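Local coordinates for nucleoside-diphosphate sugar epimerase (SulA family) (Corynebacterium glutamicum, PDB 3OH8), which is probably an NAD(P)-dependent nucleoside-diphosphate-sugar epimerase whose substrate is not established, at residues A27-P32 and T127-D132; V306-R311 and A434-E439; A341-T346 and T426-D431; N363-N368 and Q413-A418. All coordinates share one frame; numbering follows the deposited sequence.

Contact 1 (A27-P32 and T127-D132)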
loop_
_atom_site.group_PDB
_atom_site.type_symbol
_atom_site.label_atom_id
_atom_site.label_comp_id
_atom_site.label_asym_id
_atom_site.label_seq_id
_atom_site.Cartn_x
_atom_site.Cartn_y
_atom_site.Cartn_z
ATOM N N ALA A 27 -6.564 7.312 -3.140
ATOM C CA ALA A 27 -5.234 7.100 -2.560
ATOM C C ALA A 27 -4.559 5.833 -3.107
ATOM O O ALA A 27 -3.373 5.847 -3.449
ATOM C CB ALA A 27 -5.314 7.058 -1.027
ATOM N N ARG A 28 -5.317 4.742 -3.200
ATOM C CA ARG A 28 -4.763 3.472 -3.693
ATOM C C ARG A 28 -4.195 3.602 -5.104
ATOM O O ARG A 28 -3.131 3.061 -5.396
ATOM C CB ARG A 28 -5.808 2.338 -3.643
ATOM C CG ARG A 28 -6.355 1.991 -2.252
ATOM C CD ARG A 28 -5.257 1.504 -1.304
ATOM N NE ARG A 28 -4.738 0.198 -1.698
ATOM C CZ ARG A 28 -3.690 -0.400 -1.134
ATOM N NH1 ARG A 28 -3.034 0.200 -0.142
ATOM N NH2 ARG A 28 -3.298 -1.605 -1.557
ATOM N N LEU A 29 -4.885 4.327 -5.985
ATOM C CA LEU A 29 -4.444 4.410 -7.383
ATOM C C LEU A 29 -3.505 5.588 -7.701
ATOM O O LEU A 29 -3.033 5.727 -8.832
ATOM C CB LEU A 29 -5.659 4.424 -8.333
ATOM C CG LEU A 29 -6.623 3.252 -8.171
ATOM C CD1 LEU A 29 -7.647 3.225 -9.341
ATOM C CD2 LEU A 29 -5.852 1.928 -8.075
ATOM N N THR A 30 -3.233 6.432 -6.713
ATOM C CA THR A 30 -2.281 7.524 -6.903
ATOM C C THR A 30 -0.863 6.948 -6.969
ATOM O O THR A 30 -0.436 6.251 -6.059
ATOM C CB THR A 30 -2.368 8.572 -5.760
ATOM O OG1 THR A 30 -3.662 9.184 -5.769
ATOM C CG2 THR A 30 -1.315 9.663 -5.944
ATOM N N PRO A 31 -0.133 7.222 -8.061
ATOM C CA PRO A 31 1.211 6.652 -8.223
ATOM C C PRO A 31 2.187 7.158 -7.145
ATOM O O PRO A 31 2.299 8.366 -6.921
ATOM C CB PRO A 31 1.647 7.154 -9.610
ATOM C CG PRO A 31 0.374 7.498 -10.320
ATOM C CD PRO A 31 -0.574 7.975 -9.252
ATOM N N PRO A 32 2.899 6.235 -6.485
ATOM C CA PRO A 32 3.842 6.640 -5.433
ATOM C C PRO A 32 5.029 7.398 -6.006
ATOM O O PRO A 32 5.704 8.099 -5.258
ATOM C CB PRO A 32 4.339 5.302 -4.856
ATOM C CG PRO A 32 3.432 4.251 -5.398
ATOM C CD PRO A 32 2.844 4.777 -6.662
ATOM N N THR A 127 -2.202 -2.091 -12.629
ATOM C CA THR A 127 -1.694 -3.178 -11.783
ATOM C C THR A 127 -2.237 -3.066 -10.359
ATOM O O THR A 127 -2.623 -4.063 -9.753
ATOM C CB THR A 127 -0.137 -3.259 -11.769
ATOM O OG1 THR A 127 0.415 -2.000 -11.370
ATOM C CG2 THR A 127 0.380 -3.594 -13.165
ATOM N N GLN A 128 -2.270 -1.855 -9.824
ATOM C CA GLN A 128 -2.692 -1.670 -8.439
ATOM C C GLN A 128 -4.151 -2.056 -8.258
ATOM O O GLN A 128 -4.516 -2.717 -7.289
ATOM C CB GLN A 128 -2.475 -0.221 -7.981
ATOM C CG GLN A 128 -2.703 -0.014 -6.483
ATOM C CD GLN A 128 -1.558 -0.573 -5.644
ATOM O OE1 GLN A 128 -0.481 -0.880 -6.160
ATOM N NE2 GLN A 128 -1.772 -0.661 -4.348
ATOM N N LEU A 129 -4.994 -1.629 -9.187
ATOM C CA LEU A 129 -6.410 -1.978 -9.139
ATOM C C LEU A 129 -6.598 -3.482 -9.166
ATOM O O LEU A 129 -7.342 -4.045 -8.347
ATOM C CB LEU A 129 -7.146 -1.395 -10.359
ATOM C CG LEU A 129 -8.616 -0.995 -10.199
ATOM C CD1 LEU A 129 -9.460 -1.336 -11.447
ATOM C CD2 LEU A 129 -9.246 -1.552 -8.947
ATOM N N ILE A 130 -5.963 -4.136 -10.135
ATOM C CA ILE A 130 -6.176 -5.566 -10.311
ATOM C C ILE A 130 -5.630 -6.335 -9.105
ATOM O O ILE A 130 -6.272 -7.264 -8.607
ATOM C CB ILE A 130 -5.603 -6.107 -11.669
ATOM C CG1 ILE A 130 -6.065 -7.540 -11.903
ATOM C CG2 ILE A 130 -4.084 -6.096 -11.692
ATOM C CD1 ILE A 130 -7.437 -7.814 -11.369
ATOM N N GLU A 131 -4.472 -5.921 -8.602
ATOM C CA GLU A 131 -3.897 -6.623 -7.458
ATOM C C GLU A 131 -4.740 -6.408 -6.208
ATOM O O GLU A 131 -4.951 -7.339 -5.435
ATOM C CB GLU A 131 -2.439 -6.234 -7.229
ATOM C CG GLU A 131 -1.542 -6.625 -8.387
ATOM C CD GLU A 131 -1.526 -8.134 -8.644
ATOM O OE1 GLU A 131 -1.699 -8.913 -7.680
ATOM O OE2 GLU A 131 -1.334 -8.539 -9.813
ATOM N N ASP A 132 -5.241 -5.192 -6.029
ATOM C CA ASP A 132 -6.113 -4.900 -4.885
ATOM C C ASP A 132 -7.362 -5.768 -4.868
ATOM O O ASP A 132 -7.737 -6.313 -3.833
ATOM C CB ASP A 132 -6.530 -3.431 -4.885
ATOM C CG ASP A 132 -5.620 -2.574 -4.026
ATOM O OD1 ASP A 132 -4.458 -2.985 -3.815
ATOM O OD2 ASP A 132 -6.064 -1.504 -3.567
#

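Contact 2 (V306-R311 and A434-E439)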
loop_
_atom_site.group_PDB
_atom_site.type_symbol
_atom_site.label_atom_id
_atom_site.label_comp_id
_atom_site.label_asym_id
_atom_site.label_seq_id
_atom_site.Cartn_x
_atom_site.Cartn_y
_atom_site.Cartn_z
ATOM N N VAL A 306 12.382 -4.267 5.516
ATOM C CA VAL A 306 12.435 -2.915 5.008
ATOM C C VAL A 306 11.353 -2.754 3.944
ATOM O O VAL A 306 11.388 -3.403 2.905
ATOM C CB VAL A 306 13.804 -2.609 4.376
ATOM C CG1 VAL A 306 13.771 -1.249 3.667
ATOM C CG2 VAL A 306 14.894 -2.658 5.439
ATOM N N ALA A 307 10.386 -1.894 4.223
ATOM C CA ALA A 307 9.267 -1.696 3.322
ATOM C C ALA A 307 9.686 -0.846 2.132
ATOM O O ALA A 307 10.286 0.222 2.290
ATOM C CB ALA A 307 8.107 -1.057 4.067
ATOM N N LEU A 308 9.390 -1.331 0.932
ATOM C CA LEU A 308 9.776 -0.609 -0.269
ATOM C C LEU A 308 8.578 0.135 -0.819
ATOM O O LEU A 308 7.577 -0.479 -1.208
ATOM C CB LEU A 308 10.337 -1.550 -1.335
ATOM C CG LEU A 308 11.508 -2.433 -0.896
ATOM C CD1 LEU A 308 12.006 -3.212 -2.097
ATOM C CD2 LEU A 308 12.633 -1.599 -0.274
ATOM N N SER A 309 8.695 1.460 -0.847
ATOM C CA SER A 309 7.633 2.330 -1.340
ATOM C C SER A 309 8.236 3.434 -2.185
ATOM O O SER A 309 9.301 3.969 -1.858
ATOM C CB SER A 309 6.858 2.945 -0.172
ATOM O OG SER A 309 6.091 4.056 -0.604
ATOM N N GLY A 310 7.548 3.789 -3.264
ATOM C CA GLY A 310 7.997 4.884 -4.102
ATOM C C GLY A 310 7.860 6.229 -3.409
ATOM O O GLY A 310 8.526 7.192 -3.773
ATOM N N ARG A 311 6.997 6.321 -2.406
ATOM C CA ARG A 311 6.735 7.642 -1.843
ATOM C C ARG A 311 7.409 7.945 -0.506
ATOM O O ARG A 311 7.250 9.038 0.027
ATOM C CB ARG A 311 5.236 7.957 -1.778
ATOM C CG ARG A 311 4.388 6.955 -1.047
ATOM C CD ARG A 311 2.984 7.519 -0.800
ATOM N NE ARG A 311 2.234 7.763 -2.034
ATOM C CZ ARG A 311 1.465 6.857 -2.633
ATOM N NH1 ARG A 311 1.363 5.637 -2.124
ATOM N NH2 ARG A 311 0.798 7.170 -3.742
ATOM N N ALA A 434 10.691 -6.818 -9.486
ATOM C CA ALA A 434 9.284 -6.568 -9.784
ATOM C C ALA A 434 8.635 -5.582 -8.802
ATOM O O ALA A 434 7.787 -4.791 -9.198
ATOM C CB ALA A 434 8.503 -7.873 -9.822
ATOM N N ALA A 435 9.022 -5.641 -7.528
ATOM C CA ALA A 435 8.499 -4.698 -6.538
ATOM C C ALA A 435 8.948 -3.278 -6.861
ATOM O O ALA A 435 8.164 -2.327 -6.794
ATOM C CB ALA A 435 8.964 -5.085 -5.135
ATOM N N ILE A 436 10.214 -3.141 -7.230
ATOM C CA ILE A 436 10.794 -1.830 -7.526
ATOM C C ILE A 436 10.196 -1.227 -8.804
ATOM O O ILE A 436 9.937 -0.018 -8.874
ATOM C CB ILE A 436 12.334 -1.935 -7.642
ATOM C CG1 ILE A 436 12.957 -2.202 -6.267
ATOM C CG2 ILE A 436 12.936 -0.676 -8.249
ATOM C CD1 ILE A 436 14.366 -2.758 -6.354
ATOM N N ALA A 437 9.965 -2.068 -9.812
ATOM C CA ALA A 437 9.349 -1.607 -11.051
ATOM C C ALA A 437 7.961 -1.012 -10.774
ATOM O O ALA A 437 7.569 0.021 -11.341
ATOM C CB ALA A 437 9.254 -2.756 -12.052
ATOM N N HIS A 438 7.226 -1.672 -9.884
ATOM C CA HIS A 438 5.895 -1.211 -9.487
ATOM C C HIS A 438 5.986 0.119 -8.751
ATOM O O HIS A 438 5.265 1.069 -9.066
ATOM C CB HIS A 438 5.207 -2.279 -8.621
ATOM C CG HIS A 438 3.795 -1.936 -8.232
ATOM N ND1 HIS A 438 2.784 -1.821 -9.151
ATOM C CD2 HIS A 438 3.235 -1.722 -7.017
ATOM C CE1 HIS A 438 1.650 -1.522 -8.528
ATOM N NE2 HIS A 438 1.900 -1.459 -7.231
ATOM N N GLU A 439 6.884 0.196 -7.780
ATOM C CA GLU A 439 6.957 1.373 -6.916
ATOM C C GLU A 439 7.592 2.620 -7.545
ATOM O O GLU A 439 7.229 3.751 -7.204
ATOM C CB GLU A 439 7.652 1.004 -5.606
ATOM C CG GLU A 439 6.797 0.109 -4.744
ATOM C CD GLU A 439 5.498 0.779 -4.344
ATOM O OE1 GLU A 439 5.496 2.013 -4.112
ATOM O OE2 GLU A 439 4.477 0.065 -4.270
HETATM O O HOH W 1 4.108 3.289 -2.123
#

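Contact 3 (A341-T346 and T426-D431)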
loop_
_atom_site.group_PDB
_atom_site.type_symbol
_atom_site.label_atom_id
_atom_site.label_comp_id
_atom_site.label_asym_id
_atom_site.label_seq_id
_atom_site.Cartn_x
_atom_site.Cartn_y
_atom_site.Cartn_z
ATOM N N ALA A 341 7.658 -5.464 -0.377
ATOM C CA ALA A 341 6.976 -4.414 -1.140
ATOM C C ALA A 341 5.902 -3.849 -0.239
ATOM O O ALA A 341 5.288 -4.589 0.536
ATOM C CB ALA A 341 6.373 -4.990 -2.417
ATOM N N ILE A 342 5.701 -2.537 -0.280
ATOM C CA ILE A 342 4.747 -1.951 0.654
ATOM C C ILE A 342 3.355 -2.599 0.533
ATOM O O ILE A 342 2.669 -2.810 1.539
ATOM C CB ILE A 342 4.668 -0.420 0.559
ATOM C CG1 ILE A 342 3.717 0.100 1.642
ATOM C CG2 ILE A 342 4.248 0.048 -0.847
ATOM C CD1 ILE A 342 3.798 1.596 1.866
ATOM N N ASP A 343 2.946 -2.937 -0.683
ATOM C CA ASP A 343 1.622 -3.523 -0.856
ATOM C C ASP A 343 1.534 -4.882 -0.171
ATOM O O ASP A 343 0.504 -5.230 0.413
ATOM C CB ASP A 343 1.251 -3.642 -2.331
ATOM C CG ASP A 343 1.024 -2.299 -2.987
ATOM O OD1 ASP A 343 0.360 -1.439 -2.372
ATOM O OD2 ASP A 343 1.512 -2.106 -4.125
ATOM N N ASP A 344 2.612 -5.659 -0.229
ATOM C CA ASP A 344 2.608 -6.938 0.469
ATOM C C ASP A 344 2.534 -6.767 1.983
ATOM O O ASP A 344 1.924 -7.592 2.667
ATOM C CB ASP A 344 3.795 -7.804 0.067
ATOM C CG ASP A 344 3.552 -8.509 -1.259
ATOM O OD1 ASP A 344 2.487 -9.153 -1.384
ATOM O OD2 ASP A 344 4.403 -8.417 -2.168
ATOM N N LEU A 345 3.137 -5.695 2.496
ATOM C CA LEU A 345 3.109 -5.434 3.927
ATOM C C LEU A 345 1.689 -5.091 4.389
ATOM O O LEU A 345 1.194 -5.686 5.355
ATOM C CB LEU A 345 4.095 -4.332 4.313
ATOM C CG LEU A 345 4.119 -3.918 5.795
ATOM C CD1 LEU A 345 4.424 -5.113 6.679
ATOM C CD2 LEU A 345 5.157 -2.811 6.034
ATOM N N THR A 346 1.023 -4.159 3.700
ATOM C CA THR A 346 -0.364 -3.872 4.054
ATOM C C THR A 346 -1.271 -5.103 3.868
ATOM O O THR A 346 -2.144 -5.347 4.704
ATOM C CB THR A 346 -0.940 -2.605 3.351
ATOM O OG1 THR A 346 -0.971 -2.793 1.932
ATOM C CG2 THR A 346 -0.076 -1.380 3.676
ATOM N N THR A 426 -0.368 -15.698 -0.708
ATOM C CA THR A 426 0.063 -15.233 -2.014
ATOM C C THR A 426 0.708 -13.860 -1.844
ATOM O O THR A 426 0.134 -12.972 -1.215
ATOM C CB THR A 426 -1.142 -15.134 -2.985
ATOM O OG1 THR A 426 -1.665 -16.451 -3.240
ATOM C CG2 THR A 426 -0.750 -14.470 -4.312
ATOM N N PHE A 427 1.907 -13.688 -2.392
ATOM C CA PHE A 427 2.570 -12.389 -2.376
ATOM C C PHE A 427 2.377 -11.721 -3.721
ATOM O O PHE A 427 2.422 -12.373 -4.756
ATOM C CB PHE A 427 4.071 -12.539 -2.118
ATOM C CG PHE A 427 4.406 -12.930 -0.716
ATOM C CD1 PHE A 427 4.437 -14.261 -0.348
ATOM C CD2 PHE A 427 4.694 -11.966 0.235
ATOM C CE1 PHE A 427 4.755 -14.636 0.946
ATOM C CE2 PHE A 427 5.005 -12.328 1.540
ATOM C CZ PHE A 427 5.037 -13.664 1.898
ATOM N N ARG A 428 2.173 -10.410 -3.699
ATOM C CA ARG A 428 2.086 -9.630 -4.918
ATOM C C ARG A 428 3.435 -9.569 -5.619
ATOM O O ARG A 428 3.508 -9.664 -6.845
ATOM C CB ARG A 428 1.624 -8.212 -4.602
ATOM C CG ARG A 428 0.209 -8.136 -4.042
ATOM C CD ARG A 428 -0.296 -6.699 -4.044
ATOM N NE ARG A 428 -1.503 -6.543 -3.228
ATOM C CZ ARG A 428 -2.341 -5.518 -3.337
ATOM N NH1 ARG A 428 -2.095 -4.570 -4.230
ATOM N NH2 ARG A 428 -3.421 -5.439 -2.557
ATOM N N TYR A 429 4.501 -9.388 -4.844
ATOM C CA TYR A 429 5.841 -9.279 -5.412
ATOM C C TYR A 429 6.826 -10.183 -4.682
ATOM O O TYR A 429 7.242 -9.901 -3.562
ATOM C CB TYR A 429 6.303 -7.826 -5.386
ATOM C CG TYR A 429 5.283 -6.917 -6.013
ATOM C CD1 TYR A 429 5.156 -6.844 -7.397
ATOM C CD2 TYR A 429 4.411 -6.170 -5.224
ATOM C CE1 TYR A 429 4.191 -6.033 -7.988
ATOM C CE2 TYR A 429 3.452 -5.350 -5.802
ATOM C CZ TYR A 429 3.346 -5.299 -7.189
ATOM O OH TYR A 429 2.406 -4.508 -7.776
ATOM N N THR A 430 7.183 -11.288 -5.319
ATOM C CA THR A 430 8.147 -12.207 -4.729
ATOM C C THR A 430 9.578 -11.769 -5.065
ATOM O O THR A 430 10.527 -12.110 -4.354
ATOM C CB THR A 430 7.904 -13.659 -5.215
ATOM O OG1 THR A 430 7.891 -13.680 -6.642
ATOM C CG2 THR A 430 6.557 -14.177 -4.722
ATOM N N ASP A 431 9.731 -11.008 -6.145
ATOM C CA ASP A 431 11.058 -10.598 -6.603
ATOM C C ASP A 431 11.242 -9.092 -6.500
ATOM O O ASP A 431 10.389 -8.322 -6.936
ATOM C CB ASP A 431 11.288 -11.040 -8.048
ATOM C CG ASP A 431 10.886 -12.478 -8.283
ATOM O OD1 ASP A 431 11.289 -13.348 -7.477
ATOM O OD2 ASP A 431 10.162 -12.736 -9.273
HETATM O O HOH W 2 6.960 -8.194 -1.333
HETATM O O HOH W 3 0.100 -4.025 -6.042
#

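Contact 4 (N363-N368 and Q413-A418)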
loop_
_atom_site.group_PDB
_atom_site.type_symbol
_atom_site.label_atom_id
_atom_site.label_comp_id
_atom_site.label_asym_id
_atom_site.label_seq_id
_atom_site.Cartn_x
_atom_site.Cartn_y
_atom_site.Cartn_z
ATOM N N ASN A 363 6.763 -13.126 10.182
ATOM C CA ASN A 363 7.779 -12.423 9.402
ATOM C C ASN A 363 7.114 -11.793 8.178
ATOM O O ASN A 363 6.693 -12.504 7.261
ATOM C CB ASN A 363 8.908 -13.361 8.958
ATOM C CG ASN A 363 9.835 -13.771 10.107
ATOM O OD1 ASN A 363 10.643 -14.697 9.968
ATOM N ND2 ASN A 363 9.739 -13.078 11.227
ATOM N N ALA A 364 6.994 -10.470 8.165
ATOM C CA ALA A 364 6.415 -9.800 6.998
ATOM C C ALA A 364 7.550 -9.363 6.096
ATOM O O ALA A 364 8.007 -8.227 6.161
ATOM C CB ALA A 364 5.565 -8.613 7.412
ATOM N N VAL A 365 8.022 -10.305 5.289
ATOM C CA VAL A 365 9.142 -10.103 4.388
ATOM C C VAL A 365 8.802 -10.862 3.120
ATOM O O VAL A 365 8.080 -11.851 3.163
ATOM C CB VAL A 365 10.457 -10.695 4.976
ATOM C CG1 VAL A 365 10.786 -10.050 6.335
ATOM C CG2 VAL A 365 10.348 -12.223 5.103
ATOM N N ALA A 366 9.299 -10.393 1.984
ATOM C CA ALA A 366 9.134 -11.144 0.748
ATOM C C ALA A 366 9.869 -12.478 0.870
ATOM O O ALA A 366 10.825 -12.584 1.628
ATOM C CB ALA A 366 9.660 -10.333 -0.445
ATOM N N PRO A 367 9.403 -13.504 0.140
ATOM C CA PRO A 367 10.023 -14.834 0.130
ATOM C C PRO A 367 11.514 -14.795 -0.237
ATOM O O PRO A 367 12.236 -15.714 0.135
ATOM C CB PRO A 367 9.257 -15.577 -0.970
ATOM C CG PRO A 367 7.942 -14.879 -1.085
ATOM C CD PRO A 367 8.168 -13.444 -0.674
ATOM N N ASN A 368 11.961 -13.753 -0.940
ATOM C CA ASN A 368 13.319 -13.724 -1.496
ATOM C C ASN A 368 14.203 -12.557 -1.049
ATOM O O ASN A 368 14.339 -11.566 -1.773
ATOM C CB ASN A 368 13.255 -13.739 -3.034
ATOM C CG ASN A 368 12.662 -15.022 -3.578
ATOM O OD1 ASN A 368 13.168 -16.118 -3.320
ATOM N ND2 ASN A 368 11.575 -14.898 -4.316
ATOM N N GLN A 413 20.054 -9.836 7.502
ATOM C CA GLN A 413 18.967 -10.641 8.033
ATOM C C GLN A 413 18.378 -11.451 6.891
ATOM O O GLN A 413 17.725 -10.899 5.998
ATOM C CB GLN A 413 17.918 -9.742 8.705
ATOM C CG GLN A 413 18.453 -9.034 9.956
ATOM C CD GLN A 413 18.005 -7.583 10.084
ATOM O OE1 GLN A 413 17.946 -7.037 11.189
ATOM N NE2 GLN A 413 17.695 -6.953 8.959
ATOM N N ARG A 414 18.653 -12.753 6.905
ATOM C CA ARG A 414 18.188 -13.639 5.854
ATOM C C ARG A 414 16.834 -14.218 6.250
ATOM O O ARG A 414 16.706 -15.424 6.480
ATOM C CB ARG A 414 19.208 -14.745 5.589
ATOM C CG ARG A 414 18.941 -15.564 4.330
ATOM C CD ARG A 414 19.959 -16.694 4.183
ATOM N NE ARG A 414 19.779 -17.421 2.932
ATOM C CZ ARG A 414 20.537 -18.440 2.538
ATOM N NH1 ARG A 414 21.543 -18.858 3.300
ATOM N NH2 ARG A 414 20.285 -19.039 1.378
ATOM N N THR A 415 15.827 -13.347 6.319
ATOM C CA THR A 415 14.531 -13.718 6.859
ATOM C C THR A 415 13.679 -14.488 5.838
ATOM O O THR A 415 13.703 -14.203 4.632
ATOM C CB THR A 415 13.758 -12.474 7.356
ATOM O OG1 THR A 415 14.667 -11.527 7.942
ATOM C CG2 THR A 415 12.729 -12.874 8.398
ATOM N N ALA A 416 12.938 -15.475 6.324
ATOM C CA ALA A 416 11.938 -16.165 5.508
ATOM C C ALA A 416 10.547 -15.966 6.118
ATOM O O ALA A 416 10.387 -16.004 7.344
ATOM C CB ALA A 416 12.269 -17.667 5.382
ATOM N N PRO A 417 9.546 -15.719 5.260
ATOM C CA PRO A 417 8.150 -15.644 5.708
ATOM C C PRO A 417 7.571 -17.049 5.853
ATOM O O PRO A 417 6.624 -17.423 5.160
ATOM C CB PRO A 417 7.465 -14.870 4.580
ATOM C CG PRO A 417 8.267 -15.247 3.337
ATOM C CD PRO A 417 9.691 -15.505 3.807
ATOM N N ALA A 418 8.154 -17.833 6.753
ATOM C CA ALA A 418 7.797 -19.247 6.870
ATOM C C ALA A 418 6.336 -19.455 7.261
ATOM O O ALA A 418 5.647 -20.314 6.703
ATOM C CB ALA A 418 8.721 -19.952 7.875
#

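Contact 1 (A27-P32 and T127-D132)
Arg28, on the short helix 25-29, grips Asp132 of the long helix 119-139 side-on with two nitrogens. NE reaches OD2 of Asp132 at 2.9 Å with an angle of 167° at the hydrogen, and NH2 reaches OD1 at the same distance, also nearly straight. Both oxygens are met on their syn sides, and the guanidinium and carboxylate planes differ by only 19°, so the pair lies nearly flat and its rotation is fixed. OD1 also pairs with Arg428. The Arg28 chain bends at chi2 and chi3, which brings the NE/NH2 edge to the carboxylate. One face of the guanidinium carries the Gln128 amide, whose NE2 stands 3.3 Å from Arg28 NH2; as two donors they only pack. The amide is held instead by His438, at OE1, and by Asp343, at NE2. Gln128 CG lies 3.3 Å from Arg28 O. Against this tight, buried polar cluster, the apolar part is looser: Leu29 CD2 lies 3.8 Å from Leu129 N and 4.2 Å from Leu129 CB, and Trp19 of helix 13-21 lies against both leucines. The outward side of the long helix is partly exposed at Ile130 and Glu131. Short helices and a long helix, 119-139, following the strands of a seven-stranded antiparallel sheet are consistent with a helix-grip (START-like) fold, here with two helices pinned together.

Contact 2 (V306-R311 and A434-E439)
Glu439, at the end of the helical segment 434-439, turns its carboxylate along the backbone of Ser309 and Gly310, near the end of strand 298-308. CG lies beside the backbone N (chi1 -70°) and the chain bends again at chi2, which carries OE1 to within 2.8 Å of Gly310 N. That bond is fairly straight, 164° at the hydrogen, and meets OE1 on its anti side, somewhat tilted from the carboxylate plane. The aliphatic part of the same side chain runs past the Leu308 carbonyl, with CG 3.7 Å from O. A water also donates to Glu439 OE1 and bonds to Ser309 OG, which in turn accepts from Arg311 N in an ST turn. One helical turn back, Leu308 CD1 meets Ile436 CG1 at 4.4 Å, a light apolar touch. Gly310 comes close enough to the helix for its CA to make a 3.4 Å CH...O contact with Glu439 O, a buried carbonyl otherwise lacking a partner. Since OE1 takes two donors, it is well satisfied as a carboxylate; the nearby Asp343, a like charge beside OE2, might nevertheless raise the proton affinity of Glu439.

Contact 3 (A341-T346 and T426-D431)
The carboxylate of Asp344 straddles two successive backbone N-H groups of the loop 426-431. OD1 accepts from Arg428 N at 2.7 Å, and OD2 from Tyr429 N at 2.8 Å, with angles at hydrogen of 160° and 154°. Each oxygen uses its syn lone pair, so the two oxygens hold two consecutive N-H groups and fix the loop's position. Asp344 CG lies anti to its carbonyl carbon (chi1 -80°), which directs the carboxylate at the loop. The residue sits in the first turn of helix 342-354, where the helix dipole would probably favour its negative charge. A water donates to OD2 and to Tyr429 O and accepts from Ala341 N, adding a bridge. A second water, in the guanidinium plane of Arg428, accepts from NH1, donates to Asp343 OD2 and bonds to Tyr429 OH. Direct pairing is absent here: Asp343 OD2 is 4.4 Å from Arg428 NH1 and well out of the guanidinium plane, while Asp343 CB sits over one guanidinium face. Arg428 finds its ion pairs with Asp347 and Asp132, and Asp343 OD1 accepts from Gln128. Farther out, the apolar packing is Ala341 CB against Tyr429 CD2 at 3.6 Å. Asp343 OD2 comes to the tyrosine ring's edge, 4.1 Å from CE2. Phe427 also borders the carboxylate, its CB 3.8 Å from Asp344 OD1. Ala341 ends strand 336-341 just before the helix, so the loop docks on a strand-to-helix junction of the Rossmann-type domain, the fold expected of an NAD-dependent epimerase/dehydratase.

Contact 4 (N363-N368 and Q413-A418)
The backbones of Asn363 and Pro417 come within 4.9 Å (CA to CA), and those of Pro367 and Ala416 within 5.9 Å (CA to CA), yet no clear hydrogen bond joins the segments; the side-chain contacts are mostly packing. Pro417 is its centre. The ring lodges between Val365 and Pro367: CD meets Val365 CG2 at 3.6 Å, and CG lies 3.7 Å from Pro367 CA. CB also approaches Val365 O, 3.4 Å away, a carbonyl that is buried without a polar partner. The ring belongs to an inverse gamma turn centred on Pro417, closed by a weak bond from Ala418 N to Ala416 O. Strand 360-364 runs parallel to 298-308 in the Rossmann-type sheet, whereas strand 412-415 pairs with 265-267 in a separate two-stranded parallel sheet, an arrangement consistent with the small lobe beside the Rossmann domain in extended short-chain dehydrogenases. Val365 faces Thr415 as well, the two crossing at about a right angle, with Val365 CG1 4.0 Å from Thr415 CB. With CG1 beside the backbone N (chi1 -59°), the other methyl, CG2, takes the crowded position between N and the carbonyl carbon and so faces the proline. Thr415 turns its methyl to Asn363, leaving OG1 to bond with Ser338. Asn363 adds its CB, 3.4 Å from Ala416 O, and Phe427 packs against both Pro367 and Pro417.

Overall arrangement
From the N terminus, contact 1 closes first, shutting a loop that holds most of the antiparallel sheet before the Rossmann-type part of the chain begins. Contact 2 then opens at the end of strand 298-308 and closes late, at helix 432-440; inside its loop lies contact 3, and inside that contact 4, so three loops nest and none crosses. Contacts 2 and 3 meet where strands 298-308 and 336-341 end, about 9 Å apart by centres, while contact 4 sits farther out, toward the two-stranded sheet. Contact 1 touches both 2 and 3, linking helices 25-29 and 119-139 to the strand-end junctions of the Rossmann-type part, loop 426-431 and helix 432-440.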